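Local coordinates for uncharacterized protein (Aeropyrum pernix, PDB 3P1Z) that is uncharacterised but probably binds nucleic acid and cleaves precursor tRNA at its introns, as tRNA-intron endonucleases do, at residues S137-V149 with L157-I169. Residues are numbered along the deposited sequence; the frame is centred on the assembly and turned at random.
Sequences SRGASMDNHSPIV and LITYYEARAVRSI
The hairpin of strands 146-152 and 158-166, at one border of the chain's mixed sheet, pairs Val149 with Tyr161 through two backbone bonds, Val149 N to Tyr161 O at 2.7 Å and Tyr161 N to Val149 O at 2.9 Å. One step on, Ile148 faces Glu162 in a non-hydrogen-bonded pair. Beyond that, Ala163 N gives an almost straight bond to Pro147 O at 2.8 Å (169° at the hydrogen), and the CA of Glu162 adds a CA-H...O contact to the same carbonyl. Strand 115-123 runs parallel on the other flank of 146-152, an arrangement consistent with the catalytic C-terminal domain of the tRNA-intron endonuclease family.

The side chains alternate between the two faces. On one, the Val149 and Tyr161 side chains pass at a slant, Val149 CG1 lying 3.8 Å from Tyr161 CB and at the edge of the ring, near its plane; the ring also meets an aromatic side chain of a neighbouring subunit. On the other, Ile148 CD1 reaches across to Glu162 CA at 3.7 Å, while Ile148 CG2 makes a looser, oblique contact with Tyr160 CD1 at 4.2 Å. The Tyr160 hydroxyl is hydrogen-bonded to Asp91 of helix 83-95.

Past Pro147, whose CD touches the Arg164 CG, the partner of strand 158-166 becomes the end of helix 130-142, whose residues 137-142 run at 90° to the strand. Ser137 CB points toward the strand, and chi1 of 168° sets OG anti to the backbone N, where Ala165 N makes a weak bond to it at 3.0 Å; the Ala165 methyl lies 3.5 Å from the same OG. Tyr161, Glu162, Arg164, Ala165 and Val166 also pair in an antiparallel ladder with a strand of a neighbouring subunit, carrying the sheet across the interface.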
# COMPACT_ATOMS: atom_id res chain seq x y z
N SER A 137 -20.99 5.10 -4.24
CA SER A 137 -21.04 6.09 -3.16
C SER A 137 -21.91 7.27 -3.55
O SER A 137 -22.74 7.74 -2.77
CB SER A 137 -19.65 6.61 -2.81
OG SER A 137 -19.73 7.75 -1.96
N ARG A 138 -21.68 7.76 -4.77
CA ARG A 138 -22.58 8.74 -5.34
C ARG A 138 -23.99 8.20 -5.19
O ARG A 138 -24.78 8.74 -4.41
CB ARG A 138 -22.26 8.98 -6.80
CG ARG A 138 -21.40 10.22 -7.04
CD ARG A 138 -20.82 10.22 -8.44
NE ARG A 138 -19.72 11.16 -8.59
CZ ARG A 138 -18.64 10.93 -9.34
NH1 ARG A 138 -17.68 11.84 -9.41
NH2 ARG A 138 -18.52 9.78 -9.99
N GLY A 139 -24.27 7.13 -5.94
CA GLY A 139 -25.53 6.42 -5.87
C GLY A 139 -26.07 6.54 -4.47
O GLY A 139 -27.00 7.30 -4.21
N ALA A 140 -25.46 5.80 -3.55
CA ALA A 140 -25.81 5.84 -2.14
C ALA A 140 -26.18 7.23 -1.63
O ALA A 140 -27.24 7.41 -1.04
CB ALA A 140 -24.68 5.26 -1.31
N SER A 141 -25.32 8.21 -1.84
CA SER A 141 -25.61 9.50 -1.26
C SER A 141 -26.93 10.06 -1.84
O SER A 141 -27.77 10.56 -1.10
CB SER A 141 -24.41 10.46 -1.36
OG SER A 141 -23.36 10.01 -0.51
N MET A 142 -27.13 9.90 -3.14
CA MET A 142 -28.35 10.42 -3.75
C MET A 142 -29.69 9.95 -3.10
O MET A 142 -30.67 10.71 -3.08
CB MET A 142 -28.30 10.21 -5.26
CG MET A 142 -27.50 11.29 -5.95
SD MET A 142 -28.45 12.83 -6.10
CE MET A 142 -29.93 12.18 -6.91
N ASP A 143 -29.71 8.73 -2.56
CA ASP A 143 -30.89 8.17 -1.91
C ASP A 143 -31.00 8.52 -0.44
O ASP A 143 -31.80 7.96 0.29
CB ASP A 143 -30.87 6.66 -1.98
CG ASP A 143 -32.18 6.10 -2.43
OD1 ASP A 143 -32.48 6.24 -3.62
OD2 ASP A 143 -32.91 5.53 -1.60
N ASN A 144 -30.16 9.42 0.01
CA ASN A 144 -30.03 9.65 1.43
C ASN A 144 -29.71 8.37 2.19
O ASN A 144 -30.43 8.01 3.10
CB ASN A 144 -31.30 10.28 2.00
CG ASN A 144 -30.99 11.20 3.15
OD1 ASN A 144 -31.71 11.24 4.14
ND2 ASN A 144 -29.88 11.94 3.02
N HIS A 145 -28.65 7.67 1.78
CA HIS A 145 -27.98 6.74 2.68
C HIS A 145 -26.55 7.23 2.89
O HIS A 145 -25.96 7.86 2.00
CB HIS A 145 -27.94 5.31 2.13
CG HIS A 145 -29.26 4.80 1.63
ND1 HIS A 145 -30.46 5.23 2.13
CD2 HIS A 145 -29.55 3.88 0.68
CE1 HIS A 145 -31.45 4.61 1.50
NE2 HIS A 145 -30.92 3.78 0.62
N SER A 146 -25.99 6.95 4.06
CA SER A 146 -24.59 7.20 4.32
C SER A 146 -23.79 6.04 3.76
O SER A 146 -24.01 4.90 4.15
CB SER A 146 -24.33 7.32 5.81
OG SER A 146 -25.33 8.11 6.42
N PRO A 147 -22.84 6.33 2.87
CA PRO A 147 -22.14 5.28 2.14
C PRO A 147 -21.19 4.46 3.03
O PRO A 147 -20.15 4.96 3.45
CB PRO A 147 -21.33 6.05 1.08
CG PRO A 147 -21.65 7.52 1.30
CD PRO A 147 -22.18 7.63 2.68
N ILE A 148 -21.53 3.21 3.32
CA ILE A 148 -20.63 2.40 4.13
C ILE A 148 -19.98 1.31 3.30
O ILE A 148 -20.57 0.80 2.35
CB ILE A 148 -21.33 1.85 5.39
CG1 ILE A 148 -21.87 3.01 6.24
CG2 ILE A 148 -20.39 0.97 6.20
CD1 ILE A 148 -20.79 3.90 6.80
N VAL A 149 -18.73 1.00 3.64
CA VAL A 149 -18.01 -0.08 2.98
C VAL A 149 -17.52 -1.08 4.03
O VAL A 149 -16.88 -0.73 5.02
CB VAL A 149 -16.85 0.46 2.09
CG1 VAL A 149 -15.51 0.32 2.79
CG2 VAL A 149 -16.83 -0.24 0.76
N LEU A 157 -12.07 -11.57 8.68
CA LEU A 157 -12.07 -10.32 9.43
C LEU A 157 -12.84 -9.21 8.69
O LEU A 157 -12.74 -9.07 7.47
CB LEU A 157 -10.64 -9.87 9.71
CG LEU A 157 -9.85 -10.85 10.57
CD1 LEU A 157 -8.36 -10.53 10.62
CD2 LEU A 157 -10.44 -10.89 11.96
N ILE A 158 -13.58 -8.43 9.46
CA ILE A 158 -14.43 -7.39 8.89
C ILE A 158 -14.04 -6.00 9.34
O ILE A 158 -13.92 -5.74 10.53
CB ILE A 158 -15.88 -7.59 9.29
CG1 ILE A 158 -16.35 -9.00 8.91
CG2 ILE A 158 -16.76 -6.51 8.65
CD1 ILE A 158 -17.70 -9.34 9.46
N THR A 159 -13.88 -5.10 8.38
CA THR A 159 -13.63 -3.70 8.69
C THR A 159 -14.71 -2.81 8.10
O THR A 159 -15.29 -3.12 7.06
CB THR A 159 -12.27 -3.24 8.16
OG1 THR A 159 -11.33 -4.31 8.30
CG2 THR A 159 -11.79 -2.07 8.97
N TYR A 160 -14.99 -1.71 8.77
CA TYR A 160 -16.03 -0.80 8.30
C TYR A 160 -15.47 0.59 8.04
O TYR A 160 -14.72 1.13 8.86
CB TYR A 160 -17.18 -0.73 9.31
CG TYR A 160 -18.00 -1.99 9.41
CD1 TYR A 160 -18.94 -2.32 8.43
CD2 TYR A 160 -17.87 -2.84 10.49
CE1 TYR A 160 -19.71 -3.46 8.52
CE2 TYR A 160 -18.64 -4.00 10.60
CZ TYR A 160 -19.55 -4.30 9.61
OH TYR A 160 -20.31 -5.44 9.71
N TYR A 161 -15.83 1.15 6.90
CA TYR A 161 -15.40 2.49 6.53
C TYR A 161 -16.51 3.25 5.82
O TYR A 161 -17.08 2.78 4.84
CB TYR A 161 -14.19 2.43 5.60
CG TYR A 161 -12.95 1.85 6.24
CD1 TYR A 161 -12.17 2.60 7.12
CD2 TYR A 161 -12.55 0.56 5.97
CE1 TYR A 161 -11.04 2.07 7.71
CE2 TYR A 161 -11.41 0.01 6.55
CZ TYR A 161 -10.66 0.77 7.42
OH TYR A 161 -9.53 0.23 8.01
N GLU A 162 -16.84 4.42 6.33
CA GLU A 162 -17.63 5.38 5.58
C GLU A 162 -16.82 5.75 4.35
O GLU A 162 -15.63 6.00 4.45
CB GLU A 162 -17.87 6.62 6.41
CG GLU A 162 -18.95 7.52 5.88
CD GLU A 162 -19.62 8.31 6.98
OE1 GLU A 162 -20.54 9.09 6.65
OE2 GLU A 162 -19.26 8.15 8.17
N ALA A 163 -17.47 5.79 3.20
CA ALA A 163 -16.83 6.26 1.97
C ALA A 163 -17.69 7.34 1.29
O ALA A 163 -18.67 7.04 0.62
CB ALA A 163 -16.58 5.09 1.03
N ARG A 164 -17.32 8.61 1.47
CA ARG A 164 -18.12 9.71 0.95
C ARG A 164 -17.54 10.35 -0.30
O ARG A 164 -16.42 10.85 -0.28
CB ARG A 164 -18.35 10.77 2.03
CG ARG A 164 -19.46 10.37 3.00
CD ARG A 164 -19.70 11.38 4.11
NE ARG A 164 -19.67 12.76 3.62
CZ ARG A 164 -18.61 13.55 3.72
NH1 ARG A 164 -17.50 13.11 4.30
NH2 ARG A 164 -18.67 14.79 3.25
N ALA A 165 -18.30 10.33 -1.40
CA ALA A 165 -17.83 10.98 -2.62
C ALA A 165 -18.11 12.46 -2.56
O ALA A 165 -19.14 12.91 -2.07
CB ALA A 165 -18.47 10.36 -3.86
N VAL A 166 -17.16 13.24 -3.06
CA VAL A 166 -17.29 14.69 -3.02
C VAL A 166 -16.61 15.26 -4.24
O VAL A 166 -15.74 14.62 -4.83
CB VAL A 166 -16.66 15.27 -1.76
CG1 VAL A 166 -16.93 14.36 -0.56
CG2 VAL A 166 -15.16 15.48 -1.96
N ARG A 167 -17.01 16.47 -4.61
CA ARG A 167 -16.36 17.19 -5.70
C ARG A 167 -15.04 17.85 -5.22
O ARG A 167 -14.01 17.77 -5.90
CB ARG A 167 -17.31 18.24 -6.29
CG ARG A 167 -17.43 18.25 -7.83
CD ARG A 167 -16.34 17.45 -8.56
NE ARG A 167 -14.97 17.98 -8.45
CZ ARG A 167 -14.31 18.59 -9.43
NH1 ARG A 167 -13.06 19.02 -9.23
NH2 ARG A 167 -14.88 18.79 -10.61
N SER A 168 -15.06 18.48 -4.04
CA SER A 168 -13.84 19.08 -3.48
C SER A 168 -13.64 18.79 -2.00
O SER A 168 -14.57 18.90 -1.20
CB SER A 168 -13.80 20.60 -3.72
OG SER A 168 -12.50 21.13 -3.51
N ILE A 169 -12.41 18.45 -1.63
CA ILE A 169 -12.13 18.09 -0.25
C ILE A 169 -12.60 19.15 0.75
O ILE A 169 -12.59 20.36 0.47
CB ILE A 169 -10.65 17.74 -0.02
CG1 ILE A 169 -10.36 16.35 -0.60
CG2 ILE A 169 -10.30 17.75 1.47
CD1 ILE A 169 -8.97 15.82 -0.29